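PDB 6K5J: GH3 beta-N-acetylglucosaminidase from Paenibacillaceae, which probably hydrolyses terminal, non-reducing beta-linked N-acetylglucosamine units from chitin-derived oligosaccharides and related glycans, as a family 3 glycoside hydrolase. Local coordinates for residues M132-S137 / A178-H183; D225-A230 / L259-V264; P136-N141 / A214-A219; A117-G122 / Q173-A178. One frame throughout, in Å; residues are numbered along the deposited sequence.

Contact 1 (M132-S137 / A178-H183); sequences MNFAPS and AATVKH. With NAG (2-acetamido-2-deoxy-beta-D-glucopyranose), chain B.
Met132–Ser137 and Ala178–His183 run side by side as neighbouring parallel strands and their C-terminal extensions in the TIM-barrel domain, ending at a bound N-acetylglucosamine. The parallel bridge pairs Met132 with Ala178, and Asn133 N donates to Ala178 O (2.9 Å). Beyond it the 132–137 chain kinks through an inverse gamma turn at Phe134 and a cis peptide before Pro136, yet bonding continues: Ala135 O accepts from Thr180 N, and Pro136 O from Lys182 N. Thr180 OG1 reaches Asn133 O (3.0 Å) from above the carbonyl plane, while Met132 CE and the edge of the Phe134 ring close round that hydroxyl, CE at 3.4 Å and CD1 at 3.5 Å. Pro136 CD lies alongside Val181 CG1. The chain of Lys182 is extended beyond CG; Lys182 NZ bonds Phe134 O (2.8 Å) and NAG O3 (2.9 Å), with a weaker bond to O4 and a salt bridge to Glu85. NAG O3 also bonds His183 NE2 (2.7 Å). The imidazole is sandwiched: the acetamido methyl C8 lies over one face and Lys182 CG over the other, while Asp139 holds ND1. Two side chains from consecutive residues, joined by a cis peptide, thus grip a single hydroxyl, consistent with the Lys-His pair of family 3 enzymes recognising the sugar, and the backbone carbonyl of Phe134 helps fix the ammonium group that does so.

Contact 2 (D225-A230 / L259-V264); sequences DAVMTA and LGYDGV
Ala226 and Val264 form the bridge that begins the pairing of two successive parallel strands in the barrel, 226–229 and 264–266, which with helix 249–258 make up a beta-alpha-beta unit. Val227 N donates to Val264 O (2.9 Å) at an N-H...O angle of 158°, and Val264 N makes a weak, long bond to Asp225 O. Ala226 CA adds a C-H contact to Val264 O (3.1 Å), and the two side chains meet on one face of the sheet, CB to CB at 4.1 Å. Tyr261 fills the approach to this bridge. With its CG anti to the backbone N (chi1 -172°), its ring is carried toward strand 226–229, where Val227 CG2 sits over one face, 3.9 Å from the centroid and 26° off the normal, in a CH-pi contact. Gly263 N lies over the centre of the opposite face, so the aromatic is clasped between the valine methyl and the peptide of its own loop, and Val264 O lies at the ring edge. The hydroxyl comes within 3.2 Å of Asp225 O, but its hydrogen-bond partner is Val224 O, just before the strand. Helix 249–258 packs against Val227 and Tyr261 through Leu255, and its Arg256 bonds the carbonyls of Tyr261 and Gly263. Helix 323–339 covers Val264 with Leu333 and Leu336, while strand 178–184 pairs with the other edge of strand 226–229.

Contact 3 (P136-N141 / A214-A219); sequences PSLDIN and APFREA
Pro215 meets both Leu138 and Ile140. The tip of Ile140 crosses its CD and CG, with Ile140 CD1 3.7 Å from Pro215 CD, while Pro215 CG comes to 3.5 Å from the backbone O of Leu138. On the same residue, Pro215 CB packs against Leu138 CB at 4.1 Å, and Leu138 CD1 rests on Pro215 O, a carbonyl already bonded by Ala219 N within the helix. Phe216 follows, with CG anti to the carbonyl carbon (chi1 -68°); this torsion brings the ring back beside the loop, where Leu138 CB stands over its face, 4.1 Å from the centroid and 18° off the normal. The same ring meets Phe184 edge-to-face. The contact thus joins helix 213–222, one of the outer helices of the TIM barrel, to the loop that follows strand 132–133. In that loop an ST turn, Asp139 N to Ser137 OG (3.1 Å), holds the chain on the far side of Leu138, and Ser137 OG in turn donates to Asp139 OD2 (2.8 Å). One turn on from Pro215, Ala219 brings its CB to 3.8 Å from Leu138 CD1, on the same side of that methyl as the Pro215 carbonyl.

Contact 4 (A117-G122 / Q173-A178); sequences AAHIIG and QDAGVA
Gly122 receives Ala175 and Val177 on the side of helix 111–127 that faces the end of helix 158–174. Ala175 CB lies 3.5 Å from Gly122 C, and because the glycine carries no side chain the backbones come close, with CA of Gly122 and CA of Ala175 5.3 Å apart. Val177 CG2 touches Gly122 O at 3.3 Å. One turn earlier, His119 reaches over from the same helix: a chi1 of -170° sets its ring opposite its own amide nitrogen and out beside Ala175, ND1 standing 3.8 Å from Ala175 CB and 4.0 Å from Asp174 CB. No hydrogen bond links the two segments, so their own meeting is one of van der Waals contacts. Polar partners just beyond them fix the groups concerned. His119 ND1 bonds Gly171 O, in the last turns of helix 158–174, which pins the imidazole's rotation and implies that this nitrogen carries the hydrogen. The Asp174 carboxylate turns to Tyr115 OH, on helix 111–127, rather than to the histidine. Further out, Arg126 NH1 bonds Gly176 O, tying the turn to the later part of helix 111–127, and Gln173 bonds Asp225 N and Gly223 O, near the start of the next strand. Gly176, with positive phi and its N bonded to Gln173 O (3.0 Å), ends helix 158–174 in a Schellman motif. Helix 111–127 packed on the C-terminal turn of helix 158–174, which leads into strand 178–184, belongs to the outer layer of a beta/alpha barrel.

How the contacts relate
From the N terminus, helix 111–127 of contact 4 leads into strand 132–133, which opens contact 1; the chain after it, through the shared Pro136 and Ser137, becomes the loop of contact 3. Helix 158–174 then closes contact 4, and its turn runs through the shared Ala178 into strand 178–184, which closes contact 1; contacts 4 and 1 cross. Contact 3 closes later, on helix 213–222, so it encloses the second segment of contact 1 and crosses contact 4. Contact 2 follows in series, closing the excursion through helix 249–258 between strands 226–229 and 264–266. Strand 226–229 pairs with strand 178–184 through Val181, so contacts 1 and 2 extend one parallel sheet, while contacts 3 and 4 attach surrounding helices.

Contact 1 (M132-S137 / A178-H183)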
loop_
_atom_site.group_PDB
_atom_site.type_symbol
_atom_site.label_atom_id
_atom_site.label_comp_id
_atom_site.label_asym_id
_atom_site.label_seq_id
_atom_site.Cartn_x
_atom_site.Cartn_y
_atom_site.Cartn_z
ATOM N N MET A 132 -12.059 6.635 4.759
ATOM C CA MET A 132 -10.824 7.194 4.233
ATOM C C MET A 132 -9.871 6.037 3.964
ATOM O O MET A 132 -9.893 5.022 4.666
ATOM C CB MET A 132 -10.202 8.203 5.214
ATOM C CG MET A 132 -9.014 8.999 4.660
ATOM S SD MET A 132 -8.500 10.270 5.854
ATOM C CE MET A 132 -7.558 11.373 4.795
ATOM N N ASN A 133 -9.053 6.183 2.924
ATOM C CA ASN A 133 -8.067 5.161 2.583
ATOM C C ASN A 133 -6.760 5.871 2.293
ATOM O O ASN A 133 -6.748 6.886 1.591
ATOM C CB ASN A 133 -8.517 4.323 1.363
ATOM C CG ASN A 133 -7.709 3.031 1.178
ATOM O OD1 ASN A 133 -6.934 2.636 2.044
ATOM N ND2 ASN A 133 -7.922 2.359 0.044
ATOM N N PHE A 134 -5.665 5.356 2.839
ATOM C CA PHE A 134 -4.360 5.910 2.496
ATOM C C PHE A 134 -3.871 5.235 1.216
ATOM O O PHE A 134 -2.965 4.401 1.201
ATOM C CB PHE A 134 -3.396 5.775 3.664
ATOM C CG PHE A 134 -3.718 6.701 4.801
ATOM C CD1 PHE A 134 -4.327 7.926 4.548
ATOM C CD2 PHE A 134 -3.428 6.363 6.104
ATOM C CE1 PHE A 134 -4.626 8.807 5.577
ATOM C CE2 PHE A 134 -3.731 7.240 7.148
ATOM C CZ PHE A 134 -4.333 8.462 6.872
ATOM N N ALA A 135 -4.514 5.636 0.127
ATOM C CA ALA A 135 -4.314 5.077 -1.201
ATOM C C ALA A 135 -5.001 6.002 -2.198
ATOM O O ALA A 135 -5.940 6.712 -1.827
ATOM C CB ALA A 135 -4.883 3.651 -1.298
ATOM N N PRO A 136 -4.564 6.002 -3.473
ATOM C CA PRO A 136 -3.498 5.173 -4.037
ATOM C C PRO A 136 -2.111 5.798 -3.899
ATOM O O PRO A 136 -1.981 7.022 -3.853
ATOM C CB PRO A 136 -3.882 5.079 -5.517
ATOM C CG PRO A 136 -4.473 6.442 -5.803
ATOM C CD PRO A 136 -5.191 6.853 -4.504
ATOM N N SER A 137 -1.083 4.955 -3.850
ATOM C CA SER A 137 0.256 5.445 -4.145
ATOM C C SER A 137 0.315 5.967 -5.577
ATOM O O SER A 137 -0.060 5.261 -6.519
ATOM C CB SER A 137 1.286 4.333 -3.971
ATOM O OG SER A 137 2.536 4.711 -4.540
ATOM N N ALA A 178 -12.715 8.743 1.138
ATOM C CA ALA A 178 -11.729 9.756 0.785
ATOM C C ALA A 178 -10.434 9.095 0.338
ATOM O O ALA A 178 -9.875 8.264 1.054
ATOM C CB ALA A 178 -11.464 10.669 1.983
ATOM N N ALA A 179 -9.965 9.453 -0.852
ATOM C CA ALA A 179 -8.678 8.971 -1.332
ATOM C C ALA A 179 -7.558 9.868 -0.825
ATOM O O ALA A 179 -7.725 11.081 -0.671
ATOM C CB ALA A 179 -8.647 8.926 -2.862
ATOM N N THR A 180 -6.396 9.256 -0.585
ATOM C CA THR A 180 -5.206 9.961 -0.109
ATOM C C THR A 180 -4.051 9.565 -1.019
ATOM O O THR A 180 -3.438 8.510 -0.816
ATOM C CB THR A 180 -4.874 9.619 1.346
ATOM O OG1 THR A 180 -6.032 9.758 2.166
ATOM C CG2 THR A 180 -3.755 10.551 1.886
ATOM N N VAL A 181 -3.733 10.399 -2.012
ATOM C CA VAL A 181 -2.609 10.068 -2.881
ATOM C C VAL A 181 -1.304 10.267 -2.118
ATOM O O VAL A 181 -1.165 11.209 -1.326
ATOM C CB VAL A 181 -2.661 10.888 -4.183
ATOM C CG1 VAL A 181 -3.862 10.433 -5.004
ATOM C CG2 VAL A 181 -2.734 12.396 -3.901
ATOM N N LYS A 182 -0.336 9.374 -2.350
ATOM C CA LYS A 182 0.892 9.351 -1.563
ATOM C C LYS A 182 2.021 8.830 -2.451
ATOM O O LYS A 182 1.769 8.174 -3.462
ATOM C CB LYS A 182 0.697 8.495 -0.293
ATOM C CG LYS A 182 0.478 6.981 -0.549
ATOM C CD LYS A 182 0.130 6.251 0.774
ATOM C CE LYS A 182 0.144 4.715 0.612
ATOM N NZ LYS A 182 -0.326 4.036 1.883
ATOM N N HIS A 183 3.277 9.140 -2.110
ATOM C CA HIS A 183 3.741 9.950 -0.990
ATOM C C HIS A 183 4.384 11.219 -1.565
ATOM O O HIS A 183 5.487 11.162 -2.126
ATOM C CB HIS A 183 4.775 9.183 -0.148
ATOM C CG HIS A 183 4.308 7.841 0.347
ATOM N ND1 HIS A 183 4.291 6.713 -0.447
ATOM C CD2 HIS A 183 3.860 7.449 1.565
ATOM C CE1 HIS A 183 3.857 5.683 0.260
ATOM N NE2 HIS A 183 3.584 6.103 1.484
HETATM C C1 NAG B . 3.937 4.604 6.551
HETATM C C2 NAG B . 3.784 4.334 5.032
HETATM C C3 NAG B . 2.448 4.882 4.498
HETATM C C4 NAG B . 1.281 4.460 5.380
HETATM C C5 NAG B . 1.565 4.874 6.814
HETATM C C6 NAG B . 0.469 4.504 7.788
HETATM C C7 NAG B . 5.625 4.301 3.386
HETATM C C8 NAG B . 6.716 5.110 2.741
HETATM N N2 NAG B . 4.897 4.936 4.311
HETATM O O1 NAG B . 4.998 3.840 7.018
HETATM O O3 NAG B . 2.230 4.419 3.168
HETATM O O4 NAG B . 0.078 5.075 4.933
HETATM O O5 NAG B . 2.750 4.197 7.245
HETATM O O6 NAG B . 0.407 3.097 7.991
HETATM O O7 NAG B . 5.401 3.135 3.067
#

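Contact 2 (D225-A230 / L259-V264)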
loop_
_atom_site.group_PDB
_atom_site.type_symbol
_atom_site.label_atom_id
_atom_site.label_comp_id
_atom_site.label_asym_id
_atom_site.label_seq_id
_atom_site.Cartn_x
_atom_site.Cartn_y
_atom_site.Cartn_z
ATOM N N ASP A 225 -9.304 14.046 -2.336
ATOM C CA ASP A 225 -9.686 14.461 -0.989
ATOM C C ASP A 225 -8.483 14.756 -0.107
ATOM O O ASP A 225 -8.562 15.631 0.760
ATOM C CB ASP A 225 -10.548 13.387 -0.324
ATOM C CG ASP A 225 -11.982 13.399 -0.819
ATOM O OD1 ASP A 225 -12.373 14.357 -1.528
ATOM O OD2 ASP A 225 -12.712 12.447 -0.501
ATOM N N ALA A 226 -7.374 14.037 -0.291
ATOM C CA ALA A 226 -6.234 14.204 0.599
ATOM C C ALA A 226 -4.954 13.830 -0.132
ATOM O O ALA A 226 -4.971 13.099 -1.124
ATOM C CB ALA A 226 -6.403 13.377 1.889
ATOM N N VAL A 227 -3.846 14.400 0.351
ATOM C CA VAL A 227 -2.491 14.118 -0.113
ATOM C C VAL A 227 -1.645 13.804 1.123
ATOM O O VAL A 227 -1.668 14.563 2.100
ATOM C CB VAL A 227 -1.905 15.315 -0.897
ATOM C CG1 VAL A 227 -0.436 15.078 -1.292
ATOM C CG2 VAL A 227 -2.752 15.628 -2.143
ATOM N N MET A 228 -0.914 12.685 1.091
ATOM C CA MET A 228 0.025 12.338 2.154
ATOM C C MET A 228 1.453 12.633 1.709
ATOM O O MET A 228 1.830 12.353 0.567
ATOM C CB MET A 228 -0.099 10.859 2.550
ATOM C CG MET A 228 0.998 10.370 3.513
ATOM S SD MET A 228 0.843 8.608 3.924
ATOM C CE MET A 228 -0.575 8.629 5.018
ATOM N N THR A 229 2.255 13.181 2.622
ATOM C CA THR A 229 3.618 13.574 2.293
ATOM C C THR A 229 4.579 12.389 2.404
ATOM O O THR A 229 4.242 11.327 2.941
ATOM C CB THR A 229 4.087 14.711 3.215
ATOM O OG1 THR A 229 4.176 14.223 4.556
ATOM C CG2 THR A 229 3.116 15.865 3.178
ATOM N N ALA A 230 5.800 12.593 1.895
ATOM C CA ALA A 230 6.909 11.654 2.030
ATOM C C ALA A 230 7.968 12.208 2.980
ATOM O O ALA A 230 8.314 13.393 2.910
ATOM C CB ALA A 230 7.559 11.386 0.671
ATOM N N LEU A 259 0.958 24.239 -6.961
ATOM C CA LEU A 259 -0.046 23.290 -7.420
ATOM C C LEU A 259 -1.456 23.658 -6.984
ATOM O O LEU A 259 -2.414 23.005 -7.418
ATOM C CB LEU A 259 0.309 21.870 -6.931
ATOM C CG LEU A 259 1.363 21.068 -7.712
ATOM C CD1 LEU A 259 2.553 21.883 -8.195
ATOM C CD2 LEU A 259 1.858 19.865 -6.910
ATOM N N GLY A 260 -1.611 24.681 -6.146
ATOM C CA GLY A 260 -2.935 25.164 -5.783
ATOM C C GLY A 260 -3.773 24.225 -4.938
ATOM O O GLY A 260 -4.999 24.351 -4.911
ATOM N N TYR A 261 -3.159 23.277 -4.247
ATOM C CA TYR A 261 -3.937 22.290 -3.512
ATOM C C TYR A 261 -4.432 22.873 -2.192
ATOM O O TYR A 261 -3.628 23.247 -1.337
ATOM C CB TYR A 261 -3.110 21.037 -3.255
ATOM C CG TYR A 261 -3.953 19.935 -2.677
ATOM C CD1 TYR A 261 -5.038 19.438 -3.383
ATOM C CD2 TYR A 261 -3.700 19.427 -1.405
ATOM C CE1 TYR A 261 -5.834 18.420 -2.860
ATOM C CE2 TYR A 261 -4.486 18.415 -0.870
ATOM C CZ TYR A 261 -5.548 17.917 -1.603
ATOM O OH TYR A 261 -6.332 16.918 -1.082
ATOM N N ASP A 262 -5.753 22.938 -2.020
ATOM C CA ASP A 262 -6.349 23.428 -0.784
ATOM C C ASP A 262 -7.068 22.322 -0.018
ATOM O O ASP A 262 -7.842 22.612 0.900
ATOM C CB ASP A 262 -7.301 24.598 -1.075
ATOM C CG ASP A 262 -7.707 25.370 0.193
ATOM O OD1 ASP A 262 -6.862 25.560 1.102
ATOM O OD2 ASP A 262 -8.886 25.781 0.280
ATOM N N GLY A 263 -6.822 21.061 -0.364
ATOM C CA GLY A 263 -7.417 19.950 0.346
ATOM C C GLY A 263 -6.606 19.561 1.569
ATOM O O GLY A 263 -5.707 20.273 2.022
ATOM N N VAL A 264 -6.920 18.380 2.089
ATOM C CA VAL A 264 -6.320 17.904 3.330
ATOM C C VAL A 264 -4.940 17.338 3.033
ATOM O O VAL A 264 -4.782 16.486 2.153
ATOM C CB VAL A 264 -7.220 16.850 3.995
ATOM C CG1 VAL A 264 -6.465 16.135 5.125
ATOM C CG2 VAL A 264 -8.527 17.492 4.502
#

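Contact 3 (P136-N141 / A214-A219)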
loop_
_atom_site.group_PDB
_atom_site.type_symbol
_atom_site.label_atom_id
_atom_site.label_comp_id
_atom_site.label_asym_id
_atom_site.label_seq_id
_atom_site.Cartn_x
_atom_site.Cartn_y
_atom_site.Cartn_z
ATOM N N PRO A 136 -4.564 6.002 -3.473
ATOM C CA PRO A 136 -3.498 5.173 -4.037
ATOM C C PRO A 136 -2.111 5.798 -3.899
ATOM O O PRO A 136 -1.981 7.022 -3.853
ATOM C CB PRO A 136 -3.882 5.079 -5.517
ATOM C CG PRO A 136 -4.473 6.442 -5.803
ATOM C CD PRO A 136 -5.191 6.853 -4.504
ATOM N N SER A 137 -1.083 4.955 -3.850
ATOM C CA SER A 137 0.256 5.445 -4.145
ATOM C C SER A 137 0.315 5.967 -5.577
ATOM O O SER A 137 -0.060 5.261 -6.519
ATOM C CB SER A 137 1.286 4.333 -3.971
ATOM O OG SER A 137 2.536 4.711 -4.540
ATOM N N LEU A 138 0.786 7.208 -5.734
ATOM C CA LEU A 138 1.156 7.762 -7.026
ATOM C C LEU A 138 2.667 7.801 -7.201
ATOM O O LEU A 138 3.175 8.540 -8.054
ATOM C CB LEU A 138 0.563 9.166 -7.204
ATOM C CG LEU A 138 -0.968 9.234 -7.210
ATOM C CD1 LEU A 138 -1.422 10.656 -7.573
ATOM C CD2 LEU A 138 -1.554 8.210 -8.189
ATOM N N ASP A 139 3.395 7.033 -6.396
ATOM C CA ASP A 139 4.836 6.948 -6.575
ATOM C C ASP A 139 5.154 6.238 -7.886
ATOM O O ASP A 139 4.442 5.324 -8.312
ATOM C CB ASP A 139 5.477 6.228 -5.392
ATOM C CG ASP A 139 5.077 6.835 -4.048
ATOM O OD1 ASP A 139 5.332 8.043 -3.830
ATOM O OD2 ASP A 139 4.509 6.108 -3.208
ATOM N N ILE A 140 6.221 6.689 -8.542
ATOM C CA ILE A 140 6.643 6.166 -9.838
ATOM C C ILE A 140 7.931 5.391 -9.597
ATOM O O ILE A 140 8.984 5.987 -9.325
ATOM C CB ILE A 140 6.848 7.286 -10.873
ATOM C CG1 ILE A 140 5.555 8.074 -11.095
ATOM C CG2 ILE A 140 7.325 6.709 -12.209
ATOM C CD1 ILE A 140 5.783 9.495 -11.656
ATOM N N ASN A 141 7.856 4.061 -9.677
ATOM C CA ASN A 141 8.985 3.203 -9.307
ATOM C C ASN A 141 9.936 3.073 -10.497
ATOM O O ASN A 141 9.985 2.061 -11.198
ATOM C CB ASN A 141 8.498 1.839 -8.835
ATOM C CG ASN A 141 9.504 1.141 -7.943
ATOM O OD1 ASN A 141 9.503 1.322 -6.723
ATOM N ND2 ASN A 141 10.367 0.329 -8.547
ATOM N N ALA A 214 4.119 14.762 -11.746
ATOM C CA ALA A 214 3.090 14.720 -12.786
ATOM C C ALA A 214 1.816 13.996 -12.356
ATOM O O ALA A 214 0.721 14.542 -12.575
ATOM C CB ALA A 214 3.680 14.112 -14.070
ATOM N N PRO A 215 1.861 12.794 -11.769
ATOM C CA PRO A 215 0.591 12.157 -11.383
ATOM C C PRO A 215 -0.118 12.883 -10.254
ATOM O O PRO A 215 -1.357 12.902 -10.234
ATOM C CB PRO A 215 1.008 10.729 -10.985
ATOM C CG PRO A 215 2.444 10.829 -10.654
ATOM C CD PRO A 215 3.015 11.910 -11.533
ATOM N N PHE A 216 0.624 13.506 -9.328
ATOM C CA PHE A 216 -0.029 14.302 -8.290
ATOM C C PHE A 216 -0.770 15.495 -8.889
ATOM O O PHE A 216 -1.888 15.806 -8.467
ATOM C CB PHE A 216 0.995 14.766 -7.252
ATOM C CG PHE A 216 1.564 13.642 -6.429
ATOM C CD1 PHE A 216 0.822 13.075 -5.403
ATOM C CD2 PHE A 216 2.837 13.146 -6.689
ATOM C CE1 PHE A 216 1.341 12.030 -4.639
ATOM C CE2 PHE A 216 3.365 12.106 -5.922
ATOM C CZ PHE A 216 2.620 11.558 -4.892
ATOM N N ARG A 217 -0.164 16.165 -9.877
ATOM C CA ARG A 217 -0.835 17.270 -10.567
ATOM C C ARG A 217 -2.138 16.811 -11.194
ATOM O O ARG A 217 -3.160 17.499 -11.104
ATOM C CB ARG A 217 0.070 17.862 -11.660
ATOM C CG ARG A 217 1.193 18.746 -11.179
ATOM C CD ARG A 217 1.792 19.551 -12.354
ATOM N NE ARG A 217 2.104 18.699 -13.506
ATOM C CZ ARG A 217 3.331 18.268 -13.788
ATOM N NH1 ARG A 217 4.349 18.605 -13.001
ATOM N NH2 ARG A 217 3.541 17.489 -14.840
ATOM N N GLU A 218 -2.114 15.654 -11.859
ATOM C CA GLU A 218 -3.317 15.162 -12.515
ATOM C C GLU A 218 -4.399 14.821 -11.502
ATOM O O GLU A 218 -5.582 15.063 -11.756
ATOM C CB GLU A 218 -2.987 13.940 -13.379
ATOM C CG GLU A 218 -1.988 14.223 -14.486
ATOM C CD GLU A 218 -2.564 15.156 -15.541
ATOM O OE1 GLU A 218 -3.811 15.214 -15.656
ATOM O OE2 GLU A 218 -1.778 15.829 -16.247
ATOM N N ALA A 219 -4.019 14.230 -10.363
ATOM C CA ALA A 219 -4.991 13.913 -9.316
ATOM C C ALA A 219 -5.589 15.180 -8.721
ATOM O O ALA A 219 -6.806 15.277 -8.513
ATOM C CB ALA A 219 -4.329 13.077 -8.214
#

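Contact 4 (A117-G122 / Q173-A178)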
loop_
_atom_site.group_PDB
_atom_site.type_symbol
_atom_site.label_atom_id
_atom_site.label_comp_id
_atom_site.label_asym_id
_atom_site.label_seq_id
_atom_site.Cartn_x
_atom_site.Cartn_y
_atom_site.Cartn_z
ATOM N N ALA A 117 -11.090 -1.875 -9.558
ATOM C CA ALA A 117 -10.393 -2.401 -8.389
ATOM C C ALA A 117 -10.577 -1.480 -7.187
ATOM O O ALA A 117 -10.914 -1.930 -6.082
ATOM C CB ALA A 117 -8.917 -2.585 -8.726
ATOM N N ALA A 118 -10.385 -0.179 -7.393
ATOM C CA ALA A 118 -10.518 0.774 -6.298
ATOM C C ALA A 118 -11.959 0.881 -5.834
ATOM O O ALA A 118 -12.224 1.072 -4.638
ATOM C CB ALA A 118 -9.992 2.144 -6.731
ATOM N N HIS A 119 -12.911 0.773 -6.764
ATOM C CA HIS A 119 -14.314 0.878 -6.367
ATOM C C HIS A 119 -14.748 -0.321 -5.529
ATOM O O HIS A 119 -15.552 -0.178 -4.602
ATOM C CB HIS A 119 -15.209 1.027 -7.595
ATOM C CG HIS A 119 -16.624 1.384 -7.257
ATOM N ND1 HIS A 119 -16.990 2.645 -6.837
ATOM C CD2 HIS A 119 -17.761 0.649 -7.272
ATOM C CE1 HIS A 119 -18.294 2.674 -6.616
ATOM N NE2 HIS A 119 -18.785 1.475 -6.869
ATOM N N ILE A 120 -14.234 -1.512 -5.831
ATOM C CA ILE A 120 -14.511 -2.658 -4.969
ATOM C C ILE A 120 -13.934 -2.424 -3.578
ATOM O O ILE A 120 -14.621 -2.602 -2.564
ATOM C CB ILE A 120 -13.958 -3.954 -5.583
ATOM C CG1 ILE A 120 -14.803 -4.397 -6.777
ATOM C CG2 ILE A 120 -13.923 -5.053 -4.525
ATOM C CD1 ILE A 120 -14.139 -5.526 -7.569
ATOM N N ILE A 121 -12.653 -2.039 -3.508
ATOM C CA ILE A 121 -12.048 -1.755 -2.202
ATOM C C ILE A 121 -12.876 -0.720 -1.449
ATOM O O ILE A 121 -13.186 -0.884 -0.262
ATOM C CB ILE A 121 -10.594 -1.272 -2.359
ATOM C CG1 ILE A 121 -9.668 -2.421 -2.787
ATOM C CG2 ILE A 121 -10.097 -0.660 -1.027
ATOM C CD1 ILE A 121 -8.264 -1.938 -3.254
ATOM N N GLY A 122 -13.216 0.379 -2.124
ATOM C CA GLY A 122 -13.895 1.471 -1.443
ATOM C C GLY A 122 -15.310 1.116 -1.026
ATOM O O GLY A 122 -15.779 1.538 0.035
ATOM N N GLN A 173 -13.446 7.459 -4.283
ATOM C CA GLN A 173 -14.323 8.548 -3.850
ATOM C C GLN A 173 -15.758 8.355 -4.333
ATOM O O GLN A 173 -16.694 8.754 -3.634
ATOM C CB GLN A 173 -13.731 9.893 -4.288
ATOM C CG GLN A 173 -12.480 10.199 -3.447
ATOM C CD GLN A 173 -11.700 11.438 -3.834
ATOM O OE1 GLN A 173 -10.707 11.761 -3.180
ATOM N NE2 GLN A 173 -12.130 12.134 -4.878
ATOM N N ASP A 174 -15.954 7.708 -5.490
ATOM C CA ASP A 174 -17.300 7.340 -5.928
ATOM C C ASP A 174 -17.982 6.428 -4.919
ATOM O O ASP A 174 -19.207 6.477 -4.763
ATOM C CB ASP A 174 -17.256 6.645 -7.297
ATOM C CG ASP A 174 -17.177 7.623 -8.453
ATOM O OD1 ASP A 174 -17.237 8.843 -8.210
ATOM O OD2 ASP A 174 -17.045 7.170 -9.612
ATOM N N ALA A 175 -17.209 5.600 -4.219
ATOM C CA ALA A 175 -17.747 4.690 -3.218
ATOM C C ALA A 175 -17.884 5.336 -1.845
ATOM O O ALA A 175 -18.264 4.652 -0.889
ATOM C CB ALA A 175 -16.870 3.440 -3.111
ATOM N N GLY A 176 -17.597 6.629 -1.724
ATOM C CA GLY A 176 -17.725 7.305 -0.454
ATOM C C GLY A 176 -16.516 7.202 0.454
ATOM O O GLY A 176 -16.648 7.407 1.662
ATOM N N VAL A 177 -15.338 6.897 -0.084
ATOM C CA VAL A 177 -14.115 6.802 0.710
ATOM C C VAL A 177 -13.153 7.877 0.223
ATOM O O VAL A 177 -12.825 7.930 -0.969
ATOM C CB VAL A 177 -13.477 5.406 0.610
ATOM C CG1 VAL A 177 -12.122 5.383 1.312
ATOM C CG2 VAL A 177 -14.415 4.357 1.195
ATOM N N ALA A 178 -12.715 8.743 1.138
ATOM C CA ALA A 178 -11.729 9.756 0.785
ATOM C C ALA A 178 -10.434 9.095 0.338
ATOM O O ALA A 178 -9.875 8.264 1.054
ATOM C CB ALA A 178 -11.464 10.669 1.983
#